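Local coordinates for protein aclacinomycin oxidoreductase (AknOx) (Streptomyces galilaeus, PDB 2IPI) that oxidises the terminal sugar of aclacinomycins in two successive steps, turning aclacinomycin N into aclacinomycin A and then aclacinomycin Y, with a bicovalently bound FAD and molecular oxygen, at residues A179-V184 with V222-F227; A146-Q151 with Y163-R168; Y381-A386 with R442-E447. One frame throughout, in Å; residues are numbered along the deposited sequence.

Contact 1: A179-V184 with V222-F227; sequences AVEVVV and VTRYWF. With FAD (flavin-adenine dinucleotide), chain F.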
loop_
_atom_site.group_PDB
_atom_site.type_symbol
_atom_site.label_atom_id
_atom_site.label_comp_id
_atom_site.label_asym_id
_atom_site.label_seq_id
_atom_site.Cartn_x
_atom_site.Cartn_y
_atom_site.Cartn_z
ATOM N N ALA A 179 -6.494 -9.571 15.274
ATOM C CA ALA A 179 -7.764 -10.211 14.918
ATOM C C ALA A 179 -8.568 -9.404 13.915
ATOM O O ALA A 179 -8.375 -8.193 13.766
ATOM C CB ALA A 179 -8.601 -10.427 16.174
ATOM N N VAL A 180 -9.501 -10.085 13.249
ATOM C CA VAL A 180 -10.362 -9.373 12.311
ATOM C C VAL A 180 -11.803 -9.857 12.408
ATOM O O VAL A 180 -12.044 -11.062 12.507
ATOM C CB VAL A 180 -9.795 -9.542 10.878
ATOM C CG1 VAL A 180 -9.852 -11.006 10.470
ATOM C CG2 VAL A 180 -10.517 -8.666 9.881
ATOM N N GLU A 181 -12.717 -8.903 12.395
ATOM C CA GLU A 181 -14.156 -9.117 12.316
ATOM C C GLU A 181 -14.596 -8.919 10.874
ATOM O O GLU A 181 -14.329 -7.865 10.301
ATOM C CB GLU A 181 -14.918 -8.166 13.247
ATOM C CG GLU A 181 -14.939 -8.566 14.694
ATOM C CD GLU A 181 -14.841 -7.443 15.701
ATOM O OE1 GLU A 181 -15.440 -6.358 15.618
ATOM O OE2 GLU A 181 -14.092 -7.696 16.668
ATOM N N VAL A 182 -15.216 -9.925 10.293
ATOM C CA VAL A 182 -15.540 -10.000 8.875
ATOM C C VAL A 182 -16.988 -10.400 8.627
ATOM O O VAL A 182 -17.579 -11.137 9.429
ATOM C CB VAL A 182 -14.644 -11.035 8.160
ATOM C CG1 VAL A 182 -14.594 -10.765 6.662
ATOM C CG2 VAL A 182 -13.236 -11.030 8.739
ATOM N N VAL A 183 -17.563 -9.927 7.531
ATOM C CA VAL A 183 -18.846 -10.480 7.089
ATOM C C VAL A 183 -18.544 -11.351 5.857
ATOM O O VAL A 183 -18.053 -10.863 4.838
ATOM C CB VAL A 183 -19.905 -9.421 6.794
ATOM C CG1 VAL A 183 -21.142 -10.016 6.138
ATOM C CG2 VAL A 183 -20.330 -8.703 8.079
ATOM N N VAL A 184 -18.838 -12.631 6.005
ATOM C CA VAL A 184 -18.675 -13.680 5.007
ATOM C C VAL A 184 -20.019 -14.285 4.598
ATOM O O VAL A 184 -21.044 -14.014 5.225
ATOM C CB VAL A 184 -17.757 -14.764 5.575
ATOM C CG1 VAL A 184 -16.354 -14.201 5.826
ATOM C CG2 VAL A 184 -18.300 -15.344 6.870
ATOM N N VAL A 222 -14.461 -6.681 6.007
ATOM C CA VAL A 222 -13.942 -6.417 7.346
ATOM C C VAL A 222 -14.731 -5.296 8.011
ATOM O O VAL A 222 -14.895 -4.195 7.485
ATOM C CB VAL A 222 -12.454 -6.059 7.295
ATOM C CG1 VAL A 222 -11.914 -5.693 8.662
ATOM C CG2 VAL A 222 -11.659 -7.239 6.746
ATOM N N THR A 223 -15.221 -5.529 9.218
ATOM C CA THR A 223 -16.058 -4.585 9.939
ATOM C C THR A 223 -15.293 -3.969 11.117
ATOM O O THR A 223 -15.750 -2.976 11.693
ATOM C CB THR A 223 -17.334 -5.275 10.451
ATOM O OG1 THR A 223 -18.058 -4.430 11.354
ATOM C CG2 THR A 223 -16.958 -6.507 11.259
ATOM N N ARG A 224 -14.152 -4.548 11.428
ATOM C CA ARG A 224 -13.300 -4.127 12.529
ATOM C C ARG A 224 -11.988 -4.903 12.585
ATOM O O ARG A 224 -11.955 -6.127 12.444
ATOM C CB ARG A 224 -14.006 -4.301 13.887
ATOM C CG ARG A 224 -13.129 -3.802 15.031
ATOM C CD ARG A 224 -13.864 -3.866 16.355
ATOM N NE ARG A 224 -15.016 -2.987 16.349
ATOM C CZ ARG A 224 -16.239 -3.170 16.795
ATOM N NH1 ARG A 224 -16.576 -4.317 17.363
ATOM N NH2 ARG A 224 -17.125 -2.187 16.671
ATOM N N TYR A 225 -10.880 -4.207 12.808
ATOM C CA TYR A 225 -9.571 -4.801 12.922
ATOM C C TYR A 225 -9.044 -4.655 14.354
ATOM O O TYR A 225 -9.404 -3.619 14.918
ATOM C CB TYR A 225 -8.546 -4.102 12.020
ATOM C CG TYR A 225 -8.659 -4.207 10.532
ATOM C CD1 TYR A 225 -9.380 -3.302 9.768
ATOM C CD2 TYR A 225 -8.005 -5.251 9.873
ATOM C CE1 TYR A 225 -9.464 -3.427 8.394
ATOM C CE2 TYR A 225 -8.094 -5.375 8.497
ATOM C CZ TYR A 225 -8.815 -4.468 7.765
ATOM O OH TYR A 225 -8.880 -4.604 6.389
ATOM N N TRP A 226 -8.262 -5.591 14.820
ATOM C CA TRP A 226 -7.643 -5.602 16.139
ATOM C C TRP A 226 -6.130 -5.622 16.064
ATOM O O TRP A 226 -5.570 -6.470 15.374
ATOM C CB TRP A 226 -8.182 -6.741 17.033
ATOM C CG TRP A 226 -9.641 -6.571 17.388
ATOM C CD1 TRP A 226 -10.677 -7.020 16.611
ATOM C CD2 TRP A 226 -10.257 -5.964 18.533
ATOM N NE1 TRP A 226 -11.876 -6.715 17.202
ATOM C CE2 TRP A 226 -11.654 -6.061 18.387
ATOM C CE3 TRP A 226 -9.774 -5.319 19.671
ATOM C CZ2 TRP A 226 -12.565 -5.565 19.316
ATOM C CZ3 TRP A 226 -10.675 -4.825 20.600
ATOM C CH2 TRP A 226 -12.066 -4.940 20.430
ATOM N N PHE A 227 -5.477 -4.686 16.756
ATOM C CA PHE A 227 -4.019 -4.646 16.759
ATOM C C PHE A 227 -3.385 -4.834 18.133
ATOM O O PHE A 227 -3.837 -4.267 19.116
ATOM C CB PHE A 227 -3.505 -3.287 16.207
ATOM C CG PHE A 227 -3.882 -3.185 14.733
ATOM C CD1 PHE A 227 -5.041 -2.535 14.358
ATOM C CD2 PHE A 227 -3.060 -3.770 13.777
ATOM C CE1 PHE A 227 -5.428 -2.480 13.023
ATOM C CE2 PHE A 227 -3.444 -3.705 12.444
ATOM C CZ PHE A 227 -4.605 -3.063 12.074
HETATM P PA FAD F . -10.682 1.276 -1.339
HETATM O O1A FAD F . -10.831 1.593 -2.705
HETATM O O2A FAD F . -11.904 1.558 -0.588
HETATM O O5B FAD F . -10.254 -0.226 -1.148
HETATM C C5B FAD F . -9.228 -0.799 -1.852
HETATM C C4B FAD F . -9.437 -2.307 -1.959
HETATM O O4B FAD F . -9.801 -2.809 -0.703
HETATM C C3B FAD F . -10.631 -2.643 -2.872
HETATM O O3B FAD F . -10.483 -3.898 -3.429
HETATM C C2B FAD F . -11.803 -2.680 -1.906
HETATM O O2B FAD F . -12.910 -3.427 -2.332
HETATM C C1B FAD F . -11.111 -3.254 -0.689
HETATM N N9A FAD F . -11.813 -2.975 0.579
HETATM C C8A FAD F . -12.199 -1.779 1.041
HETATM N N7A FAD F . -12.782 -1.908 2.224
HETATM C C5A FAD F . -12.795 -3.209 2.513
HETATM C C6A FAD F . -13.267 -3.929 3.603
HETATM N N6A FAD F . -13.755 -3.287 4.594
HETATM N N1A FAD F . -13.123 -5.243 3.630
HETATM C C2A FAD F . -12.516 -5.836 2.629
HETATM N N3A FAD F . -12.040 -5.185 1.584
HETATM C C4A FAD F . -12.185 -3.897 1.506
HETATM N N1 FAD F . -0.039 1.849 0.395
HETATM C C2 FAD F . 1.016 1.484 1.198
HETATM O O2 FAD F . 1.254 0.391 1.478
HETATM N N3 FAD F . 1.820 2.475 1.688
HETATM C C4 FAD F . 1.601 3.812 1.406
HETATM O O4 FAD F . 2.282 4.641 1.940
HETATM C C4X FAD F . 0.515 4.170 0.604
HETATM N N5 FAD F . 0.264 5.469 0.269
HETATM C C5X FAD F . -0.828 5.823 -0.453
HETATM C C6 FAD F . -1.113 7.167 -0.702
HETATM C C7 FAD F . -2.185 7.498 -1.478
HETATM C C7M FAD F . -2.494 8.953 -1.608
HETATM C C8 FAD F . -3.061 6.513 -1.947
HETATM C C8M FAD F . -4.398 6.918 -2.526
HETATM C C9 FAD F . -2.756 5.201 -1.663
HETATM C C9A FAD F . -1.643 4.819 -0.957
HETATM N N10 FAD F . -1.356 3.490 -0.710
HETATM C C10 FAD F . -0.311 3.167 0.104
HETATM C "C1'" FAD F . -1.809 2.410 -1.636
HETATM C "C2'" FAD F . -3.163 1.775 -1.311
HETATM O "O2'" FAD F . -4.249 2.105 -2.113
HETATM C "C3'" FAD F . -3.581 1.911 0.134
HETATM O "O3'" FAD F . -2.616 1.407 1.005
HETATM C "C4'" FAD F . -4.997 1.261 0.181
HETATM O "O4'" FAD F . -5.268 0.362 -0.818
HETATM C "C5'" FAD F . -6.221 2.144 0.231
HETATM O "O5'" FAD F . -7.351 1.390 0.520
HETATM P P FAD F . -8.705 2.167 0.574
HETATM O O1P FAD F . -9.538 1.659 1.604
HETATM O O2P FAD F . -8.408 3.526 0.717
HETATM O O3P FAD F . -9.390 2.056 -0.847
#
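Glu181 reaches across to Arg224 and Trp226 where two neighbouring antiparallel strands meet in the five-stranded sheet of the FAD-binding (PCMH-type) domain. The pairing is interrupted by a classic beta bulge: Thr223 and Arg224 both lie opposite Glu181, whose N donates to Arg224 O at 2.9 Å while its O accepts from Thr223 N at 2.7 Å. Beyond the bulge the register has moved by one residue and Val182 pairs with Val222.

On the face carrying Ala179, Glu181, Arg224 and Trp226, the glutamate splits its carboxylate between two partners. Its CG stands anti to the carbonyl carbon (chi1 -79°) and the chain bends at chi2, which brings the acid group over the neighbouring strand. OE1 forms a salt bridge with Arg224 NH1 at 2.9 Å; the two side chains run alongside each other in the same direction, yet the carboxylate and guanidinium planes are nearly perpendicular, at 84°. OE2 accepts a bond from Trp226 NE1 at the indole edge, its 2.5 Å length unusually short and somewhat doubtful. These two bonds would fix the rotation of the carboxylate. Ala179 CB packs on Trp226 CB farther along the same face, and the Thr223 methyl CG2 lies 3.3 Å from Glu181 CB.

The other face is mainly apolar. Val180 CG2 fits against both methyls of Val222, the two side chains crossing at about a right angle, and Val222 CG1 also lies over one face of the Tyr225 ring, offset toward its rim. The Tyr225 hydroxyl is hydrogen-bonded to Gly155 O. At the strand end the Val222 backbone reads the adenine: its N donates to FAD N1A at 3.1 Å, and FAD N6A donates to Val222 O at 3.2 Å.

Contact 2: A146-Q151 with Y163-R168; sequences AGVCPQ and YGPLSR. With FAD (flavin-adenine dinucleotide), chain F.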
loop_
_atom_site.group_PDB
_atom_site.type_symbol
_atom_site.label_atom_id
_atom_site.label_comp_id
_atom_site.label_asym_id
_atom_site.label_seq_id
_atom_site.Cartn_x
_atom_site.Cartn_y
_atom_site.Cartn_z
ATOM N N ALA A 146 1.962 1.920 9.436
ATOM C CA ALA A 146 1.115 1.964 8.252
ATOM C C ALA A 146 1.617 2.966 7.223
ATOM O O ALA A 146 2.661 3.608 7.361
ATOM C CB ALA A 146 -0.315 2.293 8.650
ATOM N N GLY A 147 0.865 3.116 6.138
ATOM C CA GLY A 147 1.227 3.952 5.011
ATOM C C GLY A 147 1.494 5.412 5.351
ATOM O O GLY A 147 1.387 5.823 6.508
ATOM N N VAL A 148 1.841 6.168 4.317
ATOM C CA VAL A 148 2.075 7.597 4.396
ATOM C C VAL A 148 0.815 8.425 4.214
ATOM O O VAL A 148 0.564 9.373 4.972
ATOM C CB VAL A 148 3.080 8.064 3.316
ATOM C CG1 VAL A 148 3.579 9.459 3.647
ATOM C CG2 VAL A 148 4.233 7.091 3.193
ATOM N N CYS A 149 -0.014 8.153 3.210
ATOM C CA CYS A 149 -1.046 9.163 2.915
ATOM C C CYS A 149 -2.162 9.206 3.957
ATOM O O CYS A 149 -2.771 8.174 4.260
ATOM C CB CYS A 149 -1.590 8.926 1.501
ATOM S SG CYS A 149 -0.362 8.404 0.276
ATOM N N PRO A 150 -2.448 10.374 4.529
ATOM C CA PRO A 150 -3.397 10.487 5.643
ATOM C C PRO A 150 -4.848 10.185 5.276
ATOM O O PRO A 150 -5.623 9.790 6.165
ATOM C CB PRO A 150 -3.307 11.966 6.052
ATOM C CG PRO A 150 -2.059 12.487 5.424
ATOM C CD PRO A 150 -1.906 11.689 4.156
ATOM N N GLN A 151 -5.229 10.380 4.024
ATOM C CA GLN A 151 -6.572 10.159 3.518
ATOM C C GLN A 151 -6.788 8.718 3.066
ATOM O O GLN A 151 -7.883 8.367 2.619
ATOM C CB GLN A 151 -6.896 11.085 2.335
ATOM C CG GLN A 151 -8.389 11.354 2.156
ATOM C CD GLN A 151 -8.849 11.444 0.717
ATOM O OE1 GLN A 151 -8.407 10.699 -0.163
ATOM N NE2 GLN A 151 -9.770 12.363 0.417
ATOM N N TYR A 163 2.376 -0.532 4.045
ATOM C CA TYR A 163 3.618 -0.286 4.750
ATOM C C TYR A 163 3.858 1.219 4.765
ATOM O O TYR A 163 3.250 1.975 4.008
ATOM C CB TYR A 163 4.768 -1.016 4.042
ATOM C CG TYR A 163 5.379 -0.200 2.923
ATOM C CD1 TYR A 163 6.596 0.448 3.114
ATOM C CD2 TYR A 163 4.760 -0.062 1.689
ATOM C CE1 TYR A 163 7.162 1.198 2.101
ATOM C CE2 TYR A 163 5.318 0.689 0.670
ATOM C CZ TYR A 163 6.526 1.315 0.887
ATOM O OH TYR A 163 7.100 2.059 -0.113
ATOM N N GLY A 164 4.785 1.660 5.606
ATOM C CA GLY A 164 5.091 3.089 5.622
ATOM C C GLY A 164 6.477 3.364 6.154
ATOM O O GLY A 164 7.324 2.475 6.088
ATOM N N PRO A 165 6.668 4.580 6.638
ATOM C CA PRO A 165 7.966 5.067 7.118
ATOM C C PRO A 165 8.534 4.311 8.308
ATOM O O PRO A 165 9.749 4.249 8.544
ATOM C CB PRO A 165 7.628 6.510 7.531
ATOM C CG PRO A 165 6.450 6.871 6.682
ATOM C CD PRO A 165 5.609 5.613 6.726
ATOM N N LEU A 166 7.670 3.687 9.116
ATOM C CA LEU A 166 8.206 2.931 10.253
ATOM C C LEU A 166 8.322 1.452 9.956
ATOM O O LEU A 166 8.656 0.667 10.849
ATOM C CB LEU A 166 7.362 3.179 11.515
ATOM C CG LEU A 166 7.301 4.615 12.025
ATOM C CD1 LEU A 166 6.355 4.777 13.209
ATOM C CD2 LEU A 166 8.674 5.139 12.415
ATOM N N SER A 167 8.084 0.999 8.712
ATOM C CA SER A 167 8.177 -0.462 8.523
ATOM C C SER A 167 9.577 -1.008 8.808
ATOM O O SER A 167 9.732 -2.034 9.472
ATOM C CB SER A 167 7.757 -0.868 7.112
ATOM O OG SER A 167 6.448 -0.384 6.848
ATOM N N ARG A 168 10.589 -0.310 8.305
ATOM C CA ARG A 168 11.975 -0.660 8.541
ATOM C C ARG A 168 12.267 -1.009 10.004
ATOM O O ARG A 168 13.019 -1.948 10.238
ATOM C CB ARG A 168 12.914 0.496 8.135
ATOM C CG ARG A 168 13.328 0.399 6.672
ATOM C CD ARG A 168 14.818 0.635 6.499
ATOM N NE ARG A 168 15.169 2.018 6.278
ATOM C CZ ARG A 168 16.393 2.530 6.308
ATOM N NH1 ARG A 168 17.473 1.791 6.560
ATOM N NH2 ARG A 168 16.535 3.834 6.078
HETATM P PA FAD F . -10.682 1.276 -1.339
HETATM O O1A FAD F . -10.831 1.593 -2.705
HETATM O O2A FAD F . -11.904 1.558 -0.588
HETATM O O5B FAD F . -10.254 -0.226 -1.148
HETATM C C5B FAD F . -9.228 -0.799 -1.852
HETATM C C4B FAD F . -9.437 -2.307 -1.959
HETATM O O4B FAD F . -9.801 -2.809 -0.703
HETATM C C3B FAD F . -10.631 -2.643 -2.872
HETATM O O3B FAD F . -10.483 -3.898 -3.429
HETATM C C2B FAD F . -11.803 -2.680 -1.906
HETATM O O2B FAD F . -12.910 -3.427 -2.332
HETATM C C1B FAD F . -11.111 -3.254 -0.689
HETATM N N9A FAD F . -11.813 -2.975 0.579
HETATM C C8A FAD F . -12.199 -1.779 1.041
HETATM N N7A FAD F . -12.782 -1.908 2.224
HETATM C C5A FAD F . -12.795 -3.209 2.513
HETATM C C6A FAD F . -13.267 -3.929 3.603
HETATM N N6A FAD F . -13.755 -3.287 4.594
HETATM N N1A FAD F . -13.123 -5.243 3.630
HETATM C C2A FAD F . -12.516 -5.836 2.629
HETATM N N3A FAD F . -12.040 -5.185 1.584
HETATM C C4A FAD F . -12.185 -3.897 1.506
HETATM N N1 FAD F . -0.039 1.849 0.395
HETATM C C2 FAD F . 1.016 1.484 1.198
HETATM O O2 FAD F . 1.254 0.391 1.478
HETATM N N3 FAD F . 1.820 2.475 1.688
HETATM C C4 FAD F . 1.601 3.812 1.406
HETATM O O4 FAD F . 2.282 4.641 1.940
HETATM C C4X FAD F . 0.515 4.170 0.604
HETATM N N5 FAD F . 0.264 5.469 0.269
HETATM C C5X FAD F . -0.828 5.823 -0.453
HETATM C C6 FAD F . -1.113 7.167 -0.702
HETATM C C7 FAD F . -2.185 7.498 -1.478
HETATM C C7M FAD F . -2.494 8.953 -1.608
HETATM C C8 FAD F . -3.061 6.513 -1.947
HETATM C C8M FAD F . -4.398 6.918 -2.526
HETATM C C9 FAD F . -2.756 5.201 -1.663
HETATM C C9A FAD F . -1.643 4.819 -0.957
HETATM N N10 FAD F . -1.356 3.490 -0.710
HETATM C C10 FAD F . -0.311 3.167 0.104
HETATM C "C1'" FAD F . -1.809 2.410 -1.636
HETATM C "C2'" FAD F . -3.163 1.775 -1.311
HETATM O "O2'" FAD F . -4.249 2.105 -2.113
HETATM C "C3'" FAD F . -3.581 1.911 0.134
HETATM O "O3'" FAD F . -2.616 1.407 1.005
HETATM C "C4'" FAD F . -4.997 1.261 0.181
HETATM O "O4'" FAD F . -5.268 0.362 -0.818
HETATM C "C5'" FAD F . -6.221 2.144 0.231
HETATM O "O5'" FAD F . -7.351 1.390 0.520
HETATM P P FAD F . -8.705 2.167 0.574
HETATM O O1P FAD F . -9.538 1.659 1.604
HETATM O O2P FAD F . -8.408 3.526 0.717
HETATM O O3P FAD F . -9.390 2.056 -0.847
HETATM O O HOH W 1 4.773 3.772 9.437
#
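Gly147 and Gly164 pass each other with their CA atoms 4.0 Å apart, bringing two loops of the FAD-binding domain together at the pyrimidine end of the flavin. This is the tight part. Reciprocal CA-H...O contacts join the backbones, Gly164 CA to Ala146 O and Gly147 CA to Tyr163 O, each 3.0 Å long. Gly147 CA also comes within 3.3 Å of FAD O4.

Toward Pro165 the fit is looser. Val148 CG2 only grazes Pro165 CD at 4.1 Å, and a water bridges the segments, donating to Ala146 O and accepting from Leu166 N. In the adjoining type I turn, Ser167 OG accepts from Gly164 N at 2.9 Å.

The flavin closes the arrangement. Val148 N donates to FAD O4 at 2.9 Å, Tyr163 N donates to O2, and Tyr163 O accepts from N3, while Cys149 SG is covalently bound to C6 at 1.7 Å. The Tyr163 side chain lies close to the proton acceptor Tyr397. With a thioether on one ring and backbone bonds to O2, N3 and O4 on another, the isoalloxazine is held in position, and the N-H donors to both carbonyls would probably favour negative charge on the reduced flavin.

Contact 3: Y381-A386 with R442-E447; sequences YRHLSA and REIYRE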
loop_
_atom_site.group_PDB
_atom_site.type_symbol
_atom_site.label_atom_id
_atom_site.label_comp_id
_atom_site.label_asym_id
_atom_site.label_seq_id
_atom_site.Cartn_x
_atom_site.Cartn_y
_atom_site.Cartn_z
ATOM N N TYR A 381 17.078 6.571 -16.853
ATOM C CA TYR A 381 17.491 7.911 -17.266
ATOM C C TYR A 381 16.876 8.310 -18.602
ATOM O O TYR A 381 16.319 9.408 -18.721
ATOM C CB TYR A 381 19.021 8.025 -17.328
ATOM C CG TYR A 381 19.491 9.428 -17.657
ATOM C CD1 TYR A 381 19.674 10.346 -16.626
ATOM C CD2 TYR A 381 19.755 9.852 -18.947
ATOM C CE1 TYR A 381 20.098 11.631 -16.894
ATOM C CE2 TYR A 381 20.187 11.136 -19.224
ATOM C CZ TYR A 381 20.359 12.025 -18.186
ATOM O OH TYR A 381 20.785 13.311 -18.425
ATOM N N ARG A 382 16.967 7.481 -19.639
ATOM C CA ARG A 382 16.476 7.920 -20.951
ATOM C C ARG A 382 14.994 8.253 -20.928
ATOM O O ARG A 382 14.515 9.241 -21.499
ATOM C CB ARG A 382 16.731 6.854 -22.010
ATOM C CG ARG A 382 16.734 7.366 -23.448
ATOM C CD ARG A 382 16.811 6.160 -24.390
ATOM N NE ARG A 382 17.596 5.067 -23.800
ATOM C CZ ARG A 382 17.152 3.840 -23.591
ATOM N NH1 ARG A 382 15.911 3.527 -23.916
ATOM N NH2 ARG A 382 17.890 2.883 -23.053
ATOM N N HIS A 383 14.213 7.389 -20.281
ATOM C CA HIS A 383 12.767 7.643 -20.252
ATOM C C HIS A 383 12.421 8.792 -19.331
ATOM O O HIS A 383 11.400 9.473 -19.489
ATOM C CB HIS A 383 12.036 6.383 -19.812
ATOM C CG HIS A 383 11.526 5.593 -20.983
ATOM N ND1 HIS A 383 12.234 4.561 -21.556
ATOM C CD2 HIS A 383 10.381 5.704 -21.685
ATOM C CE1 HIS A 383 11.539 4.068 -22.559
ATOM N NE2 HIS A 383 10.406 4.736 -22.665
ATOM N N LEU A 384 13.283 9.033 -18.331
ATOM C CA LEU A 384 12.902 10.157 -17.461
ATOM C C LEU A 384 13.390 11.445 -18.113
ATOM O O LEU A 384 12.694 12.450 -18.081
ATOM C CB LEU A 384 13.419 9.944 -16.044
ATOM C CG LEU A 384 12.636 8.934 -15.185
ATOM C CD1 LEU A 384 13.409 8.519 -13.941
ATOM C CD2 LEU A 384 11.273 9.492 -14.808
ATOM N N SER A 385 14.568 11.426 -18.720
ATOM C CA SER A 385 15.137 12.640 -19.292
ATOM C C SER A 385 14.357 13.174 -20.490
ATOM O O SER A 385 14.365 14.383 -20.754
ATOM C CB SER A 385 16.595 12.396 -19.693
ATOM O OG SER A 385 17.214 13.663 -19.903
ATOM N N ALA A 386 13.685 12.293 -21.217
ATOM C CA ALA A 386 12.973 12.634 -22.438
ATOM C C ALA A 386 11.899 13.690 -22.237
ATOM O O ALA A 386 11.228 13.797 -21.218
ATOM C CB ALA A 386 12.350 11.389 -23.072
ATOM N N ARG A 442 3.560 2.150 -19.504
ATOM C CA ARG A 442 3.777 0.737 -19.814
ATOM C C ARG A 442 5.165 0.523 -20.399
ATOM O O ARG A 442 5.831 -0.454 -20.068
ATOM C CB ARG A 442 2.702 0.237 -20.777
ATOM C CG ARG A 442 1.340 0.076 -20.134
ATOM C CD ARG A 442 0.253 0.323 -21.182
ATOM N NE ARG A 442 -1.016 -0.215 -20.706
ATOM C CZ ARG A 442 -2.222 0.015 -21.169
ATOM N NH1 ARG A 442 -2.406 0.825 -22.194
ATOM N NH2 ARG A 442 -3.262 -0.581 -20.592
ATOM N N GLU A 443 5.574 1.435 -21.267
ATOM C CA GLU A 443 6.892 1.399 -21.882
ATOM C C GLU A 443 8.039 1.406 -20.887
ATOM O O GLU A 443 8.955 0.596 -21.026
ATOM C CB GLU A 443 7.039 2.606 -22.819
ATOM C CG GLU A 443 6.511 2.380 -24.227
ATOM C CD GLU A 443 5.919 3.646 -24.820
ATOM O OE1 GLU A 443 5.174 3.557 -25.828
ATOM O OE2 GLU A 443 6.190 4.739 -24.274
ATOM N N ILE A 444 8.069 2.285 -19.873
ATOM C CA ILE A 444 9.186 2.249 -18.940
ATOM C C ILE A 444 9.293 0.926 -18.178
ATOM O O ILE A 444 10.382 0.392 -17.947
ATOM C CB ILE A 444 9.129 3.340 -17.839
ATOM C CG1 ILE A 444 8.022 4.358 -18.006
ATOM C CG2 ILE A 444 10.508 3.980 -17.692
ATOM C CD1 ILE A 444 7.744 5.192 -16.771
ATOM N N TYR A 445 8.126 0.429 -17.778
ATOM C CA TYR A 445 8.053 -0.796 -16.997
ATOM C C TYR A 445 8.560 -2.021 -17.757
ATOM O O TYR A 445 9.438 -2.731 -17.261
ATOM C CB TYR A 445 6.605 -1.037 -16.566
ATOM C CG TYR A 445 6.453 -1.984 -15.397
ATOM C CD1 TYR A 445 6.015 -3.283 -15.575
ATOM C CD2 TYR A 445 6.735 -1.557 -14.105
ATOM C CE1 TYR A 445 5.872 -4.152 -14.501
ATOM C CE2 TYR A 445 6.594 -2.413 -13.032
ATOM C CZ TYR A 445 6.164 -3.704 -13.233
ATOM O OH TYR A 445 6.024 -4.547 -12.157
ATOM N N ARG A 446 7.999 -2.271 -18.936
ATOM C CA ARG A 446 8.384 -3.423 -19.742
ATOM C C ARG A 446 9.871 -3.386 -20.081
ATOM O O ARG A 446 10.581 -4.387 -20.158
ATOM C CB ARG A 446 7.553 -3.482 -21.024
ATOM N N GLU A 447 10.358 -2.169 -20.307
ATOM C CA GLU A 447 11.763 -2.013 -20.693
ATOM C C GLU A 447 12.692 -2.270 -19.526
ATOM O O GLU A 447 13.733 -2.922 -19.706
ATOM C CB GLU A 447 11.938 -0.610 -21.265
ATOM C CG GLU A 447 13.003 -0.484 -22.343
ATOM C CD GLU A 447 13.265 0.992 -22.615
ATOM O OE1 GLU A 447 12.490 1.575 -23.405
ATOM O OE2 GLU A 447 14.224 1.520 -22.014
#
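His383 and Ile444 meet between two antiparallel helices, 374-385 and 434-448, near the surface of the protein. The short segments run at 170° to each other, with their axes 10.6 Å apart, and the contact is made by side chains between the two helices. His383 and Ile444 also mark the closest approach of the two backbones, their CA atoms lying 6.6 Å apart.

The histidine points from its helix toward the opposite one and lies obliquely across the isoleucine. The Ile444 methyl CG2 touches His383 CB and lies 3.8 Å from His383 CG, so the branch packs at the root of the imidazole. Ile444 N lies over one face of that ring. The Glu443 CB methylene lies near the outer end of the ring, and the glutamate crosses the histidine at about a right angle. Ile444 is buried, whereas Glu443 lies on the exposed margin.

One turn further along helix 434-448, the Glu447 side chain approaches His383 from the opposite direction, though the detail of their meeting is doubtful. The same acid group also faces Arg382, whose side chain it crosses at roughly a right angle, although the guanidinium and carboxylate planes are inclined by only 19°. Arg382 begins with CG anti to the backbone N (chi1 -159°) and bends at chi3, bringing its guanidinium beside Glu447. The resulting salt bridge, Arg382 NH1 to Glu447 OE2 at 3.2 Å, is weakly bonded and its geometry somewhat doubtful, because the position of Glu447 OE2 is uncertain. Thr379, in the same helix as Arg382, offers this carboxylate a further weak hydrogen bond. Between the helices, by contrast, the Ile444 CG2 methyl rests 3.6 Å from His383 CB.

Contacts 1 and 2 are buried and belong to the same FAD-binding domain, gripping the cofactor at its two ends: the adenine in contact 1 and the flavin in contact 2. Their centres are about 21 Å apart, and helix 167-170 is followed in the chain by strand 177-185. Contact 1 combines regular strand pairing with a polar side-chain cluster, whereas contact 2 relies on irregular backbone, close glycines, a water and a covalent cofactor link. Contact 3 is a surface helix pair, with its centre about 41 Å from that of contact 1 on the opposite side of the chain's centre. It touches no FAD, and its charged residues lie at an exposed margin beside a single isoleucine methyl packed on a histidine.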